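Local atomic coordinates of uncharacterized protein (PDB entry 3M4R), a protein that is uncharacterised, binds zinc through its N-terminal class II aldolase/adducin domain, and as a whole is probably an oxidoreductase of the short-chain dehydrogenase/reductase family. Residues G38-T46 with H120-S131; D181-T192 with D202-R210. All blocks are in the same frame, centred on the assembly; numbering follows the deposited sequence.

Contact 1: residues G38-T46 with H120-S131. With ZN (zinc ion), chain B.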
loop_
_atom_site.group_PDB
_atom_site.type_symbol
_atom_site.label_atom_id
_atom_site.label_comp_id
_atom_site.label_asym_id
_atom_site.label_seq_id
_atom_site.Cartn_x
_atom_site.Cartn_y
_atom_site.Cartn_z
ATOM N N GLY A 38 7.377 -8.946 3.636
ATOM C CA GLY A 38 6.898 -8.010 2.605
ATOM C C GLY A 38 5.779 -7.087 3.096
ATOM O O GLY A 38 5.535 -6.969 4.306
ATOM N N GLY A 39 5.104 -6.438 2.170
ATOM C CA GLY A 39 4.070 -5.469 2.514
ATOM C C GLY A 39 4.645 -4.063 2.543
ATOM O O GLY A 39 5.848 -3.864 2.725
ATOM N N ASN A 40 3.789 -3.081 2.377
ATOM C CA ASN A 40 4.272 -1.739 2.343
ATOM C C ASN A 40 3.118 -0.761 2.543
ATOM O O ASN A 40 1.968 -1.052 2.238
ATOM C CB ASN A 40 5.125 -1.489 1.068
ATOM C CG ASN A 40 4.686 -2.322 -0.104
ATOM O OD1 ASN A 40 3.643 -2.043 -0.689
ATOM N ND2 ASN A 40 5.439 -3.383 -0.422
ATOM N N THR A 41 3.455 0.360 3.139
ATOM C CA THR A 41 2.534 1.381 3.448
ATOM C C THR A 41 3.069 2.722 2.958
ATOM O O THR A 41 4.289 2.873 2.677
ATOM C CB THR A 41 2.391 1.469 4.958
ATOM O OG1 THR A 41 3.710 1.613 5.539
ATOM C CG2 THR A 41 1.702 0.166 5.498
ATOM N N SER A 42 2.184 3.717 2.970
ATOM C CA SER A 42 2.537 5.038 2.508
ATOM C C SER A 42 1.570 6.091 3.011
ATOM O O SER A 42 0.462 5.785 3.395
ATOM C CB SER A 42 2.603 5.086 1.004
ATOM O OG SER A 42 1.325 4.993 0.418
ATOM N N VAL A 43 2.052 7.318 3.083
ATOM C CA VAL A 43 1.225 8.455 3.375
ATOM C C VAL A 43 1.618 9.596 2.418
ATOM O O VAL A 43 2.800 9.828 2.205
ATOM C CB VAL A 43 1.354 8.892 4.836
ATOM C CG1 VAL A 43 2.785 9.197 5.187
ATOM C CG2 VAL A 43 0.373 10.055 5.136
ATOM N N LYS A 44 0.618 10.256 1.838
ATOM C CA LYS A 44 0.829 11.447 1.021
ATOM C C LYS A 44 0.805 12.708 1.902
ATOM O O LYS A 44 -0.112 12.923 2.708
ATOM C CB LYS A 44 -0.216 11.536 -0.081
ATOM C CG LYS A 44 -0.093 10.390 -1.087
ATOM C CD LYS A 44 -1.249 10.403 -2.071
ATOM C CE LYS A 44 -1.221 9.145 -2.989
ATOM N NZ LYS A 44 -1.540 7.861 -2.270
ATOM N N THR A 45 1.860 13.519 1.791
ATOM C CA THR A 45 2.103 14.542 2.778
ATOM C C THR A 45 2.649 15.792 2.138
ATOM O O THR A 45 3.061 15.766 0.990
ATOM C CB THR A 45 3.043 13.965 3.855
ATOM O OG1 THR A 45 2.986 14.794 5.025
ATOM C CG2 THR A 45 4.466 13.814 3.347
ATOM N N THR A 46 2.639 16.901 2.877
ATOM C CA THR A 46 3.212 18.179 2.393
ATOM C C THR A 46 4.509 18.457 3.075
ATOM O O THR A 46 4.582 18.419 4.304
ATOM C CB THR A 46 2.226 19.299 2.699
ATOM O OG1 THR A 46 0.981 18.919 2.144
ATOM C CG2 THR A 46 2.627 20.654 2.112
ATOM N N HIS A 120 1.046 2.694 -4.557
ATOM C CA HIS A 120 0.723 3.738 -3.590
ATOM C C HIS A 120 0.460 5.093 -4.261
ATOM O O HIS A 120 -0.523 5.842 -3.934
ATOM C CB HIS A 120 1.878 3.823 -2.612
ATOM C CG HIS A 120 2.011 2.586 -1.769
ATOM N ND1 HIS A 120 1.442 2.497 -0.511
ATOM C CD2 HIS A 120 2.614 1.393 -2.001
ATOM C CE1 HIS A 120 1.689 1.289 -0.015
ATOM N NE2 HIS A 120 2.400 0.598 -0.892
ATOM N N ALA A 121 1.362 5.436 -5.163
ATOM C CA ALA A 121 1.313 6.763 -5.821
ATOM C C ALA A 121 0.052 6.911 -6.632
ATOM O O ALA A 121 -0.528 7.986 -6.674
ATOM C CB ALA A 121 2.578 7.003 -6.745
ATOM N N PHE A 122 -0.371 5.817 -7.259
ATOM C CA PHE A 122 -1.468 5.823 -8.213
ATOM C C PHE A 122 -2.863 5.638 -7.578
ATOM O O PHE A 122 -3.832 5.654 -8.301
ATOM C CB PHE A 122 -1.301 4.731 -9.251
ATOM C CG PHE A 122 -0.180 4.952 -10.238
ATOM C CD1 PHE A 122 0.433 6.180 -10.400
ATOM C CD2 PHE A 122 0.218 3.910 -11.047
ATOM C CE1 PHE A 122 1.435 6.331 -11.341
ATOM C CE2 PHE A 122 1.204 4.047 -11.989
ATOM C CZ PHE A 122 1.824 5.255 -12.135
ATOM N N LEU A 123 -2.955 5.521 -6.269
ATOM C CA LEU A 123 -4.261 5.492 -5.591
ATOM C C LEU A 123 -4.455 6.817 -4.864
ATOM O O LEU A 123 -3.597 7.228 -4.048
ATOM C CB LEU A 123 -4.300 4.336 -4.608
ATOM C CG LEU A 123 -4.463 2.954 -5.250
ATOM C CD1 LEU A 123 -4.261 1.837 -4.187
ATOM C CD2 LEU A 123 -5.807 2.867 -5.907
ATOM N N PRO A 124 -5.573 7.520 -5.160
ATOM C CA PRO A 124 -5.694 8.888 -4.708
ATOM C C PRO A 124 -6.351 8.989 -3.346
ATOM O O PRO A 124 -7.428 9.646 -3.211
ATOM C CB PRO A 124 -6.619 9.508 -5.775
ATOM C CG PRO A 124 -7.526 8.406 -6.125
ATOM C CD PRO A 124 -6.612 7.190 -6.150
ATOM N N TYR A 125 -5.748 8.321 -2.380
ATOM C CA TYR A 125 -6.089 8.441 -0.989
ATOM C C TYR A 125 -4.804 8.752 -0.229
ATOM O O TYR A 125 -3.685 8.340 -0.621
ATOM C CB TYR A 125 -6.703 7.136 -0.465
ATOM C CG TYR A 125 -8.240 7.043 -0.437
ATOM C CD1 TYR A 125 -8.985 7.815 0.454
ATOM C CD2 TYR A 125 -8.928 6.132 -1.249
ATOM C CE1 TYR A 125 -10.399 7.750 0.508
ATOM C CE2 TYR A 125 -10.343 6.007 -1.190
ATOM C CZ TYR A 125 -11.082 6.837 -0.310
ATOM O OH TYR A 125 -12.476 6.762 -0.221
ATOM N N LYS A 126 -4.940 9.520 0.842
ATOM C CA LYS A 126 -3.779 9.939 1.616
ATOM C C LYS A 126 -2.968 8.734 2.124
ATOM O O LYS A 126 -1.728 8.723 2.006
ATOM C CB LYS A 126 -4.199 10.862 2.756
ATOM C CG LYS A 126 -3.089 11.521 3.509
ATOM C CD LYS A 126 -3.632 12.537 4.485
ATOM C CE LYS A 126 -2.514 13.056 5.409
ATOM N NZ LYS A 126 -1.601 14.030 4.714
ATOM N N PHE A 127 -3.640 7.756 2.710
ATOM C CA PHE A 127 -2.969 6.568 3.263
ATOM C C PHE A 127 -3.304 5.351 2.406
ATOM O O PHE A 127 -4.435 5.159 2.013
ATOM C CB PHE A 127 -3.437 6.269 4.727
ATOM C CG PHE A 127 -2.937 7.251 5.734
ATOM C CD1 PHE A 127 -3.579 8.497 5.896
ATOM C CD2 PHE A 127 -1.834 6.952 6.527
ATOM C CE1 PHE A 127 -3.127 9.411 6.821
ATOM C CE2 PHE A 127 -1.362 7.901 7.464
ATOM C CZ PHE A 127 -2.011 9.114 7.604
ATOM N N VAL A 128 -2.307 4.512 2.145
ATOM C CA VAL A 128 -2.471 3.275 1.411
ATOM C C VAL A 128 -1.680 2.202 2.162
ATOM O O VAL A 128 -0.541 2.424 2.613
ATOM C CB VAL A 128 -1.913 3.395 -0.018
ATOM C CG1 VAL A 128 -2.021 2.069 -0.760
ATOM C CG2 VAL A 128 -2.618 4.523 -0.809
HETATM N N MSE A 129 -2.275 1.016 2.252
HETATM C CA MSE A 129 -1.648 -0.129 2.894
HETATM C C MSE A 129 -1.743 -1.341 1.989
HETATM O O MSE A 129 -2.800 -1.644 1.430
HETATM C CB MSE A 129 -2.366 -0.407 4.206
HETATM C CG MSE A 129 -2.146 0.722 5.191
HETATM SE SE MSE A 129 -3.059 0.285 6.863
HETATM C CE MSE A 129 -2.602 1.963 7.704
ATOM N N HIS A 130 -0.630 -2.042 1.874
ATOM C CA HIS A 130 -0.484 -3.199 1.018
ATOM C C HIS A 130 0.095 -4.346 1.852
ATOM O O HIS A 130 1.165 -4.184 2.422
ATOM C CB HIS A 130 0.492 -2.895 -0.109
ATOM C CG HIS A 130 0.692 -4.033 -1.044
ATOM N ND1 HIS A 130 -0.328 -4.905 -1.376
ATOM C CD2 HIS A 130 1.801 -4.477 -1.687
ATOM C CE1 HIS A 130 0.152 -5.815 -2.209
ATOM N NE2 HIS A 130 1.441 -5.594 -2.385
ATOM N N SER A 131 -0.590 -5.497 1.880
ATOM C CA SER A 131 -0.049 -6.708 2.482
ATOM C C SER A 131 -0.127 -7.915 1.536
ATOM O O SER A 131 -0.838 -7.916 0.544
ATOM C CB SER A 131 -0.806 -7.041 3.767
ATOM O OG SER A 131 -2.047 -7.670 3.473
HETATM ZN ZN ZN B . 3.100 -6.809 -3.173
HETATM O O HOH W 1 -0.364 7.079 0.073
HETATM O O HOH W 2 4.594 -7.881 -4.015
#
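The imidazole of His120 is gripped at both nitrogens by the strand opposite. His120 NE2 donates to Asn40 OD1 at 2.9 Å, almost straight at 170° and close to the ring plane, while His120 ND1 and Ser42 OG are hydrogen-bonded at 2.7 Å, which probably fixes the ring's rotation. Asn40 OD1 also sits at the edge of the His130 ring, 3.2 Å from its CD2, and Asn40 ND2 is hydrogen-bonded to OE1 of the zinc ligand Glu116. Further along, Lys44 bends at its last torsion (chi4 69°) and drops NZ among the carbonyls of Leu123, His120 and Tyr125, with Lys44 NZ 2.7 Å from Tyr125 O. One water bridges NZ, Ser42 OG and Lys126 O. Conversely, Lys126 NZ reaches Lys44 O and forms a salt bridge with Asp16. On the reverse face of the sheet, which helix 16-28 covers, Val43 CG2 lies over the Phe127 ring, 3.7 Å from its centroid. Backbone bonds hold all this in step, Asn40 pairing with His130 and Ser42 with Val128. The result is an antiparallel pair inside the central sheet of the class II aldolase fold, with the zinc ligand His130 near the end of its strand.

Contact 2: residues D181-T192 with D202-R210. With ZN (zinc ion), chain B.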
loop_
_atom_site.group_PDB
_atom_site.type_symbol
_atom_site.label_atom_id
_atom_site.label_comp_id
_atom_site.label_asym_id
_atom_site.label_seq_id
_atom_site.Cartn_x
_atom_site.Cartn_y
_atom_site.Cartn_z
ATOM N N ASP A 181 -13.715 -0.100 -0.510
ATOM C CA ASP A 181 -12.913 -0.245 0.703
ATOM C C ASP A 181 -11.557 -0.933 0.427
ATOM O O ASP A 181 -10.627 -0.906 1.257
ATOM C CB ASP A 181 -13.660 -1.042 1.756
ATOM C CG ASP A 181 -14.925 -0.320 2.272
ATOM O OD1 ASP A 181 -14.897 0.908 2.473
ATOM O OD2 ASP A 181 -15.939 -0.986 2.463
ATOM N N GLY A 182 -11.419 -1.543 -0.735
ATOM C CA GLY A 182 -10.212 -2.346 -0.960
ATOM C C GLY A 182 -10.116 -2.838 -2.380
ATOM O O GLY A 182 -11.114 -2.875 -3.088
ATOM N N ILE A 183 -8.888 -3.172 -2.794
ATOM C CA ILE A 183 -8.613 -3.828 -4.058
ATOM C C ILE A 183 -7.852 -5.116 -3.749
ATOM O O ILE A 183 -6.810 -5.083 -3.094
ATOM C CB ILE A 183 -7.748 -2.979 -4.969
ATOM C CG1 ILE A 183 -8.497 -1.693 -5.363
ATOM C CG2 ILE A 183 -7.340 -3.783 -6.189
ATOM C CD1 ILE A 183 -7.625 -0.690 -6.242
ATOM N N VAL A 184 -8.411 -6.237 -4.193
ATOM C CA VAL A 184 -7.890 -7.576 -3.920
ATOM C C VAL A 184 -7.087 -8.021 -5.127
ATOM O O VAL A 184 -7.573 -7.956 -6.240
ATOM C CB VAL A 184 -9.014 -8.571 -3.686
ATOM C CG1 VAL A 184 -8.441 -10.004 -3.481
ATOM C CG2 VAL A 184 -9.833 -8.123 -2.485
ATOM N N LEU A 185 -5.854 -8.447 -4.897
ATOM C CA LEU A 185 -4.942 -8.812 -5.997
ATOM C C LEU A 185 -4.736 -10.314 -5.905
ATOM O O LEU A 185 -4.021 -10.798 -5.017
ATOM C CB LEU A 185 -3.611 -8.042 -5.866
ATOM C CG LEU A 185 -3.632 -6.502 -5.711
ATOM C CD1 LEU A 185 -2.184 -5.916 -5.562
ATOM C CD2 LEU A 185 -4.383 -5.834 -6.842
ATOM N N ARG A 186 -5.396 -11.078 -6.780
ATOM C CA ARG A 186 -5.327 -12.519 -6.679
ATOM C C ARG A 186 -3.897 -13.013 -6.770
ATOM O O ARG A 186 -3.128 -12.540 -7.590
ATOM C CB ARG A 186 -6.210 -13.212 -7.722
ATOM C CG ARG A 186 -7.682 -12.878 -7.532
ATOM C CD ARG A 186 -8.586 -13.721 -8.437
ATOM N NE ARG A 186 -8.653 -15.102 -7.989
ATOM C CZ ARG A 186 -9.721 -15.884 -8.103
ATOM N NH1 ARG A 186 -9.649 -17.125 -7.673
ATOM N NH2 ARG A 186 -10.857 -15.425 -8.623
ATOM N N LYS A 187 -3.574 -13.952 -5.887
ATOM C CA LYS A 187 -2.247 -14.566 -5.779
ATOM C C LYS A 187 -1.127 -13.604 -5.424
ATOM O O LYS A 187 0.040 -13.888 -5.746
ATOM C CB LYS A 187 -1.884 -15.333 -7.051
ATOM C CG LYS A 187 -2.949 -16.277 -7.519
ATOM C CD LYS A 187 -2.387 -17.404 -8.444
ATOM C CE LYS A 187 -3.517 -18.252 -8.995
ATOM N NZ LYS A 187 -3.278 -18.512 -10.440
ATOM N N HIS A 188 -1.493 -12.465 -4.804
ATOM C CA HIS A 188 -0.555 -11.417 -4.415
ATOM C C HIS A 188 -0.929 -10.881 -3.038
ATOM O O HIS A 188 -0.175 -11.044 -2.105
ATOM C CB HIS A 188 -0.567 -10.279 -5.449
ATOM C CG HIS A 188 0.442 -9.186 -5.195
ATOM N ND1 HIS A 188 0.635 -8.149 -6.086
ATOM C CD2 HIS A 188 1.303 -8.957 -4.165
ATOM C CE1 HIS A 188 1.534 -7.310 -5.599
ATOM N NE2 HIS A 188 1.978 -7.787 -4.447
ATOM N N GLY A 189 -2.072 -10.216 -2.911
ATOM C CA GLY A 189 -2.446 -9.669 -1.616
ATOM C C GLY A 189 -3.586 -8.690 -1.711
ATOM O O GLY A 189 -4.518 -8.861 -2.515
ATOM N N LEU A 190 -3.494 -7.648 -0.888
ATOM C CA LEU A 190 -4.572 -6.704 -0.717
ATOM C C LEU A 190 -4.054 -5.290 -0.667
ATOM O O LEU A 190 -3.003 -5.022 -0.071
ATOM C CB LEU A 190 -5.288 -7.004 0.584
ATOM C CG LEU A 190 -6.448 -6.086 1.008
ATOM C CD1 LEU A 190 -7.654 -6.128 0.030
ATOM C CD2 LEU A 190 -6.921 -6.590 2.379
ATOM N N LEU A 191 -4.840 -4.381 -1.240
ATOM C CA LEU A 191 -4.687 -2.975 -1.025
ATOM C C LEU A 191 -5.910 -2.384 -0.355
ATOM O O LEU A 191 -7.056 -2.597 -0.794
ATOM C CB LEU A 191 -4.494 -2.277 -2.343
ATOM C CG LEU A 191 -3.161 -2.536 -3.051
ATOM C CD1 LEU A 191 -3.392 -2.298 -4.533
ATOM C CD2 LEU A 191 -2.045 -1.603 -2.469
ATOM N N THR A 192 -5.660 -1.639 0.710
ATOM C CA THR A 192 -6.663 -0.737 1.293
ATOM C C THR A 192 -6.118 0.675 1.431
ATOM O O THR A 192 -4.911 0.917 1.319
ATOM C CB THR A 192 -7.211 -1.284 2.594
ATOM O OG1 THR A 192 -6.181 -1.424 3.591
ATOM C CG2 THR A 192 -7.962 -2.626 2.336
ATOM N N ASP A 202 -8.563 -0.181 9.340
ATOM C CA ASP A 202 -9.816 -0.897 9.655
ATOM C C ASP A 202 -10.312 -1.661 8.418
ATOM O O ASP A 202 -10.822 -2.787 8.530
ATOM C CB ASP A 202 -10.912 0.068 10.154
ATOM C CG ASP A 202 -10.645 0.629 11.580
ATOM O OD1 ASP A 202 -9.776 0.100 12.336
ATOM O OD2 ASP A 202 -11.366 1.595 11.958
ATOM N N ARG A 203 -10.192 -1.043 7.240
ATOM C CA ARG A 203 -10.615 -1.689 6.007
ATOM C C ARG A 203 -9.776 -2.913 5.742
ATOM O O ARG A 203 -10.304 -3.932 5.266
ATOM C CB ARG A 203 -10.508 -0.769 4.790
ATOM C CG ARG A 203 -11.572 0.296 4.736
ATOM C CD ARG A 203 -11.332 1.426 3.742
ATOM N NE ARG A 203 -12.539 2.260 3.694
ATOM C CZ ARG A 203 -12.613 3.519 3.296
ATOM N NH1 ARG A 203 -11.555 4.149 2.872
ATOM N NH2 ARG A 203 -13.779 4.149 3.334
ATOM N N HIS A 204 -8.482 -2.840 6.058
ATOM C CA HIS A 204 -7.619 -3.995 5.849
ATOM C C HIS A 204 -8.044 -5.192 6.725
ATOM O O HIS A 204 -8.154 -6.328 6.254
ATOM C CB HIS A 204 -6.169 -3.630 6.142
ATOM C CG HIS A 204 -5.199 -4.272 5.207
ATOM N ND1 HIS A 204 -4.793 -3.667 4.031
ATOM C CD2 HIS A 204 -4.541 -5.453 5.268
ATOM C CE1 HIS A 204 -3.970 -4.485 3.382
ATOM N NE2 HIS A 204 -3.772 -5.556 4.127
ATOM N N ILE A 205 -8.263 -4.926 8.008
ATOM C CA ILE A 205 -8.623 -5.990 8.955
ATOM C C ILE A 205 -9.955 -6.616 8.584
ATOM O O ILE A 205 -10.065 -7.844 8.516
ATOM C CB ILE A 205 -8.649 -5.480 10.418
ATOM C CG1 ILE A 205 -7.259 -5.018 10.869
ATOM C CG2 ILE A 205 -9.211 -6.559 11.374
ATOM C CD1 ILE A 205 -6.146 -6.042 10.617
ATOM N N ASN A 206 -10.957 -5.770 8.340
ATOM C CA ASN A 206 -12.313 -6.227 7.990
ATOM C C ASN A 206 -12.271 -7.180 6.807
ATOM O O ASN A 206 -12.822 -8.270 6.883
ATOM C CB ASN A 206 -13.235 -5.020 7.732
ATOM C CG ASN A 206 -13.786 -4.437 9.029
ATOM O OD1 ASN A 206 -14.091 -5.198 9.962
ATOM N ND2 ASN A 206 -13.945 -3.117 9.100
ATOM N N ILE A 207 -11.514 -6.833 5.768
ATOM C CA ILE A 207 -11.430 -7.681 4.576
ATOM C C ILE A 207 -10.674 -8.976 4.808
ATOM O O ILE A 207 -11.146 -10.064 4.419
ATOM C CB ILE A 207 -10.817 -6.943 3.393
ATOM C CG1 ILE A 207 -11.818 -5.896 2.865
ATOM C CG2 ILE A 207 -10.398 -7.922 2.291
ATOM C CD1 ILE A 207 -11.126 -4.758 2.118
ATOM N N VAL A 208 -9.536 -8.909 5.476
ATOM C CA VAL A 208 -8.748 -10.116 5.658
ATOM C C VAL A 208 -9.499 -11.069 6.592
ATOM O O VAL A 208 -9.530 -12.264 6.353
ATOM C CB VAL A 208 -7.348 -9.817 6.217
ATOM C CG1 VAL A 208 -6.643 -11.084 6.604
ATOM C CG2 VAL A 208 -6.511 -9.012 5.161
ATOM N N SER A 209 -10.114 -10.519 7.637
ATOM C CA SER A 209 -10.776 -11.329 8.648
ATOM C C SER A 209 -11.989 -12.024 8.035
ATOM O O SER A 209 -12.282 -13.154 8.393
ATOM C CB SER A 209 -11.106 -10.518 9.917
ATOM O OG SER A 209 -12.240 -9.681 9.766
ATOM N N ARG A 210 -12.638 -11.372 7.072
ATOM C CA ARG A 210 -13.682 -12.002 6.269
ATOM C C ARG A 210 -13.156 -13.146 5.397
ATOM O O ARG A 210 -13.810 -14.202 5.279
ATOM C CB ARG A 210 -14.464 -10.978 5.436
ATOM C CG ARG A 210 -15.251 -10.003 6.306
ATOM C CD ARG A 210 -15.840 -8.822 5.537
ATOM N NE ARG A 210 -17.097 -9.198 4.898
ATOM C CZ ARG A 210 -17.996 -8.340 4.416
ATOM N NH1 ARG A 210 -19.101 -8.794 3.842
ATOM N NH2 ARG A 210 -17.791 -7.026 4.484
HETATM ZN ZN ZN B . 3.100 -6.809 -3.173
HETATM O O HOH W 2 4.594 -7.881 -4.015
#
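Leu190 CD2 sits squarely over the centre of the His204 ring, 3.7 Å from the centroid, a CH-pi contact on the face. The same methyl meets Ile207 CG2 and Val208 CG2, so one leucine branch fills the hollow between three helix residues. With its CG anti to the backbone N (chi1 178°), Leu190 extends from the strand to the helix. The edge of the His204 ring is used as well: His204 ND1 donates in the ring plane to Thr192 OG1 at 2.7 Å, and NE2 is hydrogen-bonded to Ser131 OG of the adjoining strand. Thr192 OG1 in turn is hydrogen-bonded to Ala200 O. An alanine in place of His204 would probably leave Thr192 OG1 and Ser131 OG each without this partner and open a gap beside Leu190 CD2.

Helix 197-215 thus packs on one face of the central sheet of this class II aldolase/adducin domain; its 202-210 part runs at 145° to strand 189-192, their axes 8.1 Å apart at closest approach. Gly182 is tucked beneath Ile207 CD1, where a CB would clash. At the far end of the hairpin His188 and Gly189 both face Leu185 in a classic beta bulge, and His188 NE2 binds zinc at 2.0 Å.

Toward Asp181 the packing gives way to a polar margin whose two residues are partly exposed. The extended Arg203 crosses Asp181 at about a right angle, its aliphatic part running past Asp181 O, a buried carbonyl without a polar partner. The salt bridge itself, from Arg203 NE to Asp181 OD1 at 3.0 Å, is bent to 121° and weak as a hydrogen bond; Arg203 NH1 has a firmer partner in Phe193 O.

Contacts 1 and 2, with centres about 14 Å apart, meet along neighbouring strands of one sheet: Met129 N of contact 1 lies 2.8 Å from Thr192 O of contact 2, probably a hydrogen bond. A second tie passes through side chains, Ser131 OG to His204 NE2, also 2.8 Å, coupling the strand of contact 1 to the helix of contact 2. The zinc ion joins them again. His130 NE2 of contact 1 and His188 NE2 of contact 2 lie 3.1 Å apart around the metal; Glu116, His132 and a water common to both contacts complete the site. His130 ND1 is further hydrogen-bonded to Leu190 O, so contact 2 probably helps orient a ligand supplied by contact 1.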